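Local coordinates for putative phosphonate binding protein for ABC transporter (Prochlorococcus marinus str. MIT 9301, PDB 5LQ5) that binds inorganic phosphite strongly, and methylphosphonate and phosphate only very weakly, probably as the solute-binding protein of an ABC transporter, at residues Thr51-Lys56 with Leu73-Ser78; Lys109-Leu114 with Glu195-Thr200; Ala160-Val165 with Lys189-Leu194. One frame throughout, in Å; residues are numbered along the deposited sequence.

How the contacts relate
The protein has the two-lobed build of periplasmic binding proteins, each lobe organised on its own mixed sheet. Contact 1 belongs to the six-stranded lobe, on the far side of the chain's centre from contacts 2 and 3, and is partly surface: polar and charged chains brush past one another round one buried phenylalanine and threonine. Contacts 2 and 3 belong to the five-stranded lobe and are buried: contact 2 sets leucines against phenylalanine and tryptophan rings, contact 3 a leucine against isoleucine and valine. They adjoin at L194 and E195, so both use edge strand 194-199, and contact 3 is nested in the loop that contact 2 closes. In none does a hydrogen bond cross between the segments.

Contact 1. Residues Thr51-Lys56 with Leu73-Ser78; sequences TGFRTK and LQTPNS
A chi1 of -172° sets CG of F53 opposite its backbone N and carries the phenyl ring to the chain leaving helix 65-74, while a chi1 of -39° places OG1 of T75 beside its own N and directs that hydroxyl at the end of helix 46-54. OG1 of T75 comes 3.4 Å from CA of R54 and lies near the plane of the F53 ring, at its edge by CD2, while the methyl CG2 of T75 meets CE2 of F53 at 3.6 Å. Threonine suits the site: its methyl meets the ring's rim while its hydroxyl bonds back to O of A71 in the helix just left. Helix 46-54 is the crossover of a beta-alpha-beta unit joining parallel strands 37-40 and 60-63. Its other end supplies Y46 to the phosphite pocket; this one closes in a Schellman motif, with K56 at positive phi. A type II turn from T75 puts CB of S78 in the F53 ring plane, at the edge, 3.8 Å from CE2, and OG of S78, in one of two conformers, bonds O of T75 (2.8 Å); serine is small enough for both. R54 runs extended through chi1 and chi2, carrying CD to 3.5 Å from OE1 of Q74; the bend at chi3 then turns the guanidinium, its plane 85° from the amide. This is contact only: the buried OE1 has no hydrogen-bond partner in the model.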
# COMPACT_ATOMS: atom_id res chain seq x y z
N THR A 51 -0.03 12.42 -8.02
CA THR A 51 -0.14 13.54 -8.97
C THR A 51 -1.37 13.36 -9.91
O THR A 51 -2.04 14.29 -10.25
CB THR A 51 1.17 13.65 -9.78
OG1 THR A 51 2.25 13.91 -8.87
CG2 THR A 51 1.09 14.74 -10.87
N GLY A 52 -1.69 12.13 -10.28
CA GLY A 52 -2.88 11.86 -11.11
C GLY A 52 -4.16 12.22 -10.36
O GLY A 52 -5.16 12.68 -10.91
N PHE A 53 -4.12 12.03 -9.05
CA PHE A 53 -5.26 12.42 -8.20
C PHE A 53 -5.34 13.95 -8.16
O PHE A 53 -6.41 14.51 -8.40
CB PHE A 53 -5.16 11.80 -6.81
CG PHE A 53 -6.38 11.99 -5.97
CD1 PHE A 53 -7.50 11.18 -6.14
CD2 PHE A 53 -6.46 13.03 -5.07
CE1 PHE A 53 -8.64 11.38 -5.37
CE2 PHE A 53 -7.59 13.24 -4.32
CZ PHE A 53 -8.69 12.43 -4.48
N ARG A 54 -4.20 14.61 -7.90
CA ARG A 54 -4.15 16.07 -7.85
C ARG A 54 -4.65 16.71 -9.15
O ARG A 54 -5.39 17.71 -9.08
CB ARG A 54 -2.74 16.56 -7.51
CG ARG A 54 -2.65 18.08 -7.40
CD ARG A 54 -1.22 18.55 -7.22
NE ARG A 54 -0.33 18.18 -8.33
CZ ARG A 54 -0.21 18.84 -9.48
NH1 ARG A 54 -0.94 19.93 -9.76
NH2 ARG A 54 0.66 18.38 -10.37
N THR A 55 -4.27 16.14 -10.31
CA THR A 55 -4.67 16.70 -11.63
C THR A 55 -6.06 16.24 -12.11
O THR A 55 -6.49 16.57 -13.20
CB THR A 55 -3.65 16.40 -12.75
OG1 THR A 55 -3.54 14.98 -12.90
CG2 THR A 55 -2.32 17.01 -12.40
N LYS A 56 -6.71 15.41 -11.31
CA LYS A 56 -8.09 14.92 -11.61
C LYS A 56 -8.13 13.94 -12.79
O LYS A 56 -9.18 13.69 -13.41
CB LYS A 56 -9.09 16.08 -11.78
CG LYS A 56 -9.06 16.99 -10.55
CD LYS A 56 -10.32 17.82 -10.37
CE LYS A 56 -10.09 18.92 -9.33
NZ LYS A 56 -9.65 18.43 -7.99
N LEU A 73 -3.27 16.28 1.18
CA LEU A 73 -2.64 17.56 1.40
C LEU A 73 -2.57 18.38 0.10
O LEU A 73 -2.80 19.58 0.11
CB LEU A 73 -1.25 17.40 2.02
CG LEU A 73 -1.23 16.95 3.48
CD1 LEU A 73 0.19 16.52 3.86
CD2 LEU A 73 -1.76 18.05 4.43
N GLN A 74 -2.21 17.72 -1.00
CA GLN A 74 -2.08 18.35 -2.33
C GLN A 74 -3.42 18.67 -2.97
O GLN A 74 -3.51 19.50 -3.84
CB GLN A 74 -1.28 17.46 -3.29
CG GLN A 74 0.20 17.30 -2.96
CD GLN A 74 1.02 17.02 -4.21
OE1 GLN A 74 0.52 16.41 -5.14
NE2 GLN A 74 2.25 17.51 -4.26
N THR A 75 -4.43 17.95 -2.53
CA THR A 75 -5.77 17.98 -3.10
C THR A 75 -6.82 18.20 -2.00
O THR A 75 -7.46 17.25 -1.55
CB THR A 75 -6.08 16.65 -3.84
OG1 THR A 75 -4.90 16.21 -4.52
CG2 THR A 75 -7.21 16.80 -4.83
N PRO A 76 -7.00 19.47 -1.56
CA PRO A 76 -7.95 19.81 -0.53
C PRO A 76 -9.39 19.37 -0.76
O PRO A 76 -9.88 19.26 -1.89
CB PRO A 76 -7.88 21.34 -0.46
CG PRO A 76 -6.61 21.71 -1.10
CD PRO A 76 -6.34 20.67 -2.11
N ASN A 77 -10.03 19.02 0.34
CA ASN A 77 -11.48 18.75 0.36
C ASN A 77 -11.82 17.44 -0.34
O ASN A 77 -12.96 17.17 -0.71
CB ASN A 77 -12.24 19.94 -0.21
CG ASN A 77 -11.95 21.20 0.56
OD1 ASN A 77 -11.51 22.19 0.00
ND2 ASN A 77 -12.11 21.13 1.88
N SER A 78 -10.81 16.60 -0.52
CA SER A 78 -11.02 15.25 -0.96
C SER A 78 -11.57 14.46 0.22
O SER A 78 -11.58 14.93 1.37
CB SER A 78 -9.73 14.65 -1.46
OG SER A 78 -8.73 14.96 -0.54

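Contact 2. Residues Lys109-Leu114 with Glu195-Thr200; sequences KGLKKL and ELFWIT
F197 and W198, neighbours in sequence, both turn their side chains toward the 3-10 segment 109-114, because strand 194-199 carries a classic beta bulge here, the two residues together facing F94 of strand 92-97. The bulge lies on an outermost strand of the five-stranded sheet and puts two large rings against one short helical segment. F197 takes the greater share. The methyl CD2 of L114 sits over one face of its ring in a CH-pi contact, 4.3 Å from the centroid and 26° off the ring normal. At the ring's edge CZ of F197 lies 3.8 Å from O of G110, close to the ring plane. A CB at position 110 would point toward the ring; with glycine, it is the carbonyl oxygen that meets the ring edge. K113 brings only its CB near CZ of F197, obliquely, and the residue stays exposed, as suits a lysine at the rim. I105 also packs on both rings. With CG beside its backbone N (chi1 -69°), L111 touches the indole with both methyls, CD1 3.8 Å from CZ3 and CD2 3.9 Å from CE3 of W198, and its CD2 also reaches CE2 of F197 at 4.1 Å.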
# COMPACT_ATOMS: atom_id res chain seq x y z
N LYS A 109 15.32 -4.28 18.84
CA LYS A 109 16.78 -3.99 18.95
C LYS A 109 17.66 -4.92 18.08
O LYS A 109 18.78 -4.55 17.66
CB LYS A 109 17.25 -4.06 20.42
CG LYS A 109 16.57 -3.06 21.36
CD LYS A 109 17.24 -1.70 21.40
CE LYS A 109 16.82 -0.93 22.65
NZ LYS A 109 17.52 0.37 22.79
N GLY A 110 17.11 -6.09 17.75
CA GLY A 110 17.72 -7.08 16.84
C GLY A 110 17.92 -6.58 15.41
O GLY A 110 18.68 -7.15 14.62
N LEU A 111 17.22 -5.51 15.05
CA LEU A 111 17.42 -4.90 13.72
C LEU A 111 18.85 -4.40 13.50
O LEU A 111 19.27 -4.22 12.38
CB LEU A 111 16.44 -3.74 13.48
CG LEU A 111 14.98 -4.13 13.30
CD1 LEU A 111 14.16 -2.83 13.19
CD2 LEU A 111 14.74 -5.03 12.11
N LYS A 112 19.62 -4.19 14.58
CA LYS A 112 21.07 -3.92 14.48
C LYS A 112 21.84 -4.96 13.67
O LYS A 112 22.90 -4.65 13.10
CB LYS A 112 21.71 -3.77 15.89
CG LYS A 112 21.75 -2.34 16.39
CD LYS A 112 22.08 -2.25 17.87
CE LYS A 112 22.94 -1.03 18.20
NZ LYS A 112 22.49 0.25 17.58
N LYS A 113 21.32 -6.18 13.63
CA LYS A 113 21.94 -7.27 12.82
C LYS A 113 21.89 -6.99 11.30
O LYS A 113 22.55 -7.63 10.50
CB LYS A 113 21.31 -8.63 13.15
CG LYS A 113 21.60 -9.12 14.57
CD LYS A 113 20.85 -10.39 14.90
CE LYS A 113 20.72 -10.64 16.40
NZ LYS A 113 19.98 -11.90 16.71
N LEU A 114 21.12 -5.98 10.90
CA LEU A 114 21.05 -5.60 9.47
C LEU A 114 22.10 -4.61 9.00
O LEU A 114 22.24 -4.32 7.80
CB LEU A 114 19.65 -5.14 9.11
CG LEU A 114 18.55 -6.18 9.40
CD1 LEU A 114 17.18 -5.61 9.06
CD2 LEU A 114 18.75 -7.50 8.66
N GLU A 195 13.57 -15.93 4.17
CA GLU A 195 13.11 -16.24 5.52
C GLU A 195 12.56 -14.97 6.18
O GLU A 195 13.11 -13.88 6.00
CB GLU A 195 14.27 -16.75 6.41
CG GLU A 195 14.80 -18.13 6.06
CD GLU A 195 14.03 -19.28 6.72
OE1 GLU A 195 12.86 -19.10 7.15
OE2 GLU A 195 14.60 -20.38 6.80
N LEU A 196 11.49 -15.13 6.94
CA LEU A 196 10.99 -14.07 7.82
C LEU A 196 12.00 -13.77 8.92
O LEU A 196 12.41 -14.68 9.67
CB LEU A 196 9.62 -14.41 8.42
CG LEU A 196 9.03 -13.44 9.45
CD1 LEU A 196 8.59 -12.15 8.74
CD2 LEU A 196 7.86 -14.04 10.22
N PHE A 197 12.30 -12.49 9.06
CA PHE A 197 13.27 -11.96 10.04
C PHE A 197 12.61 -11.30 11.23
O PHE A 197 12.99 -11.57 12.38
CB PHE A 197 14.32 -11.04 9.37
CG PHE A 197 15.40 -10.53 10.30
CD1 PHE A 197 16.38 -11.38 10.79
CD2 PHE A 197 15.46 -9.20 10.67
CE1 PHE A 197 17.36 -10.91 11.64
CE2 PHE A 197 16.46 -8.72 11.49
CZ PHE A 197 17.41 -9.60 12.01
N TRP A 198 11.65 -10.42 10.96
CA TRP A 198 10.93 -9.68 12.01
C TRP A 198 9.58 -9.19 11.53
O TRP A 198 9.44 -8.81 10.36
CB TRP A 198 11.77 -8.52 12.55
CG TRP A 198 11.27 -7.86 13.79
CD1 TRP A 198 11.08 -8.47 15.00
CD2 TRP A 198 10.96 -6.48 13.98
NE1 TRP A 198 10.64 -7.57 15.92
CE2 TRP A 198 10.55 -6.34 15.33
CE3 TRP A 198 10.95 -5.35 13.15
CZ2 TRP A 198 10.17 -5.11 15.87
CZ3 TRP A 198 10.57 -4.12 13.70
CH2 TRP A 198 10.16 -4.02 15.04
N ILE A 199 8.60 -9.23 12.43
CA ILE A 199 7.28 -8.63 12.24
C ILE A 199 7.20 -7.36 13.10
O ILE A 199 7.49 -7.37 14.28
CB ILE A 199 6.10 -9.58 12.57
CG1 ILE A 199 6.16 -10.85 11.73
CG2 ILE A 199 4.77 -8.87 12.41
CD1 ILE A 199 5.29 -11.98 12.29
N THR A 200 6.81 -6.25 12.47
CA THR A 200 6.74 -4.95 13.15
C THR A 200 5.50 -4.75 14.03
O THR A 200 4.50 -5.48 13.87
CB THR A 200 6.76 -3.78 12.14
OG1 THR A 200 5.49 -3.67 11.44
CG2 THR A 200 7.93 -3.94 11.11

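Contact 3. Residues Ala160-Val165 with Lys189-Leu194; sequences ATIALV and KRTSNL
Helix 158-167, whose first residue H158 belongs to the phosphite pocket, is packed through I162 and V165 against the loop that leads into edge strand 194-199. L194, at the start of that strand, has the largest share of the contact. A chi1 of -64° sets its CG opposite the carbonyl carbon, and a chi2 of -176° turns the fork so that CD1 meets CG2 of I162 at 3.8 Å and CD2 presses on CG1 of V165 at 3.3 Å, tighter than usual van der Waals contact. The leucine crosses both helix side chains at about a right angle, and its branched end is what allows it to serve two beta-branched partners one helical turn apart. With an alanine here, I162 and V165 would probably lose their common apolar partner and a gap would be likely to open between helix and strand. CG2 of I162 also abuts the carbonyl oxygen of R190 at 3.3 Å and the methyl CG2 of T191 at 3.9 Å. A type I turn from T191 to L194 brings the chain round, closed by the backbone bond from N of L194 to O of T191. Helix 177-186 adds W180 against L194 and L184 against T191, while V165 also rests on T120 of strand 119-121.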
# COMPACT_ATOMS: atom_id res chain seq x y z
N ALA A 160 8.39 -6.43 -5.91
CA ALA A 160 9.76 -6.21 -6.36
C ALA A 160 10.80 -6.35 -5.24
O ALA A 160 11.90 -6.83 -5.47
CB ALA A 160 9.92 -4.88 -7.05
N THR A 161 10.42 -6.00 -4.01
CA THR A 161 11.29 -6.18 -2.85
C THR A 161 11.56 -7.67 -2.62
O THR A 161 12.69 -8.07 -2.48
CB THR A 161 10.64 -5.57 -1.61
OG1 THR A 161 10.48 -4.17 -1.85
CG2 THR A 161 11.45 -5.77 -0.37
N ILE A 162 10.49 -8.46 -2.66
CA ILE A 162 10.63 -9.93 -2.51
C ILE A 162 11.60 -10.44 -3.58
O ILE A 162 12.50 -11.21 -3.28
CB ILE A 162 9.26 -10.63 -2.62
CG1 ILE A 162 8.41 -10.33 -1.38
CG2 ILE A 162 9.44 -12.13 -2.85
CD1 ILE A 162 6.94 -10.70 -1.55
N ALA A 163 11.40 -10.00 -4.82
CA ALA A 163 12.18 -10.56 -5.94
C ALA A 163 13.67 -10.24 -5.80
O ALA A 163 14.55 -11.09 -6.05
CB ALA A 163 11.64 -10.08 -7.28
N LEU A 164 13.97 -9.04 -5.33
CA LEU A 164 15.35 -8.59 -5.15
C LEU A 164 16.07 -9.32 -4.03
O LEU A 164 17.24 -9.67 -4.16
CB LEU A 164 15.40 -7.09 -4.87
CG LEU A 164 15.14 -6.16 -6.05
CD1 LEU A 164 14.90 -4.75 -5.51
CD2 LEU A 164 16.26 -6.18 -7.10
N VAL A 165 15.39 -9.53 -2.90
CA VAL A 165 16.03 -10.23 -1.80
C VAL A 165 16.13 -11.73 -2.18
O VAL A 165 17.15 -12.37 -1.93
CB VAL A 165 15.34 -10.01 -0.46
CG1 VAL A 165 16.12 -10.68 0.67
CG2 VAL A 165 15.19 -8.53 -0.14
N LYS A 189 7.71 -20.22 -5.37
CA LYS A 189 9.02 -20.16 -6.08
C LYS A 189 9.69 -18.77 -5.95
O LYS A 189 10.92 -18.60 -6.07
CB LYS A 189 8.85 -20.51 -7.55
CG LYS A 189 9.94 -19.92 -8.43
CD LYS A 189 9.80 -20.32 -9.88
CE LYS A 189 9.03 -19.28 -10.67
NZ LYS A 189 9.25 -19.52 -12.12
N ARG A 190 8.87 -17.77 -5.73
CA ARG A 190 9.37 -16.40 -5.58
C ARG A 190 9.95 -16.12 -4.22
O ARG A 190 10.55 -15.07 -4.00
CB ARG A 190 8.25 -15.43 -5.84
CG ARG A 190 7.92 -15.38 -7.32
CD ARG A 190 6.69 -14.55 -7.43
NE ARG A 190 6.23 -14.34 -8.77
CZ ARG A 190 5.22 -13.53 -9.04
NH1 ARG A 190 4.59 -12.89 -8.05
NH2 ARG A 190 4.82 -13.34 -10.28
N THR A 191 9.73 -17.04 -3.30
CA THR A 191 10.13 -16.87 -1.91
C THR A 191 11.05 -17.97 -1.40
O THR A 191 11.35 -18.02 -0.23
CB THR A 191 8.90 -16.73 -1.01
OG1 THR A 191 8.09 -17.90 -1.12
CG2 THR A 191 8.07 -15.47 -1.43
N SER A 192 11.49 -18.83 -2.34
CA SER A 192 12.34 -20.01 -2.05
C SER A 192 13.59 -19.72 -1.25
O SER A 192 14.03 -20.54 -0.46
CB SER A 192 12.76 -20.74 -3.35
OG SER A 192 11.63 -21.19 -4.05
N ASN A 193 14.18 -18.55 -1.46
CA ASN A 193 15.45 -18.20 -0.80
C ASN A 193 15.31 -17.22 0.33
O ASN A 193 16.31 -16.72 0.84
CB ASN A 193 16.46 -17.66 -1.78
CG ASN A 193 16.66 -18.55 -2.97
OD1 ASN A 193 16.54 -18.12 -4.13
ND2 ASN A 193 16.95 -19.80 -2.71
N LEU A 194 14.07 -17.00 0.76
CA LEU A 194 13.72 -16.05 1.82
C LEU A 194 13.19 -16.62 3.09
O LEU A 194 12.41 -17.58 3.10
CB LEU A 194 12.62 -15.09 1.34
CG LEU A 194 13.01 -14.20 0.20
CD1 LEU A 194 11.88 -13.23 -0.13
CD2 LEU A 194 14.29 -13.45 0.53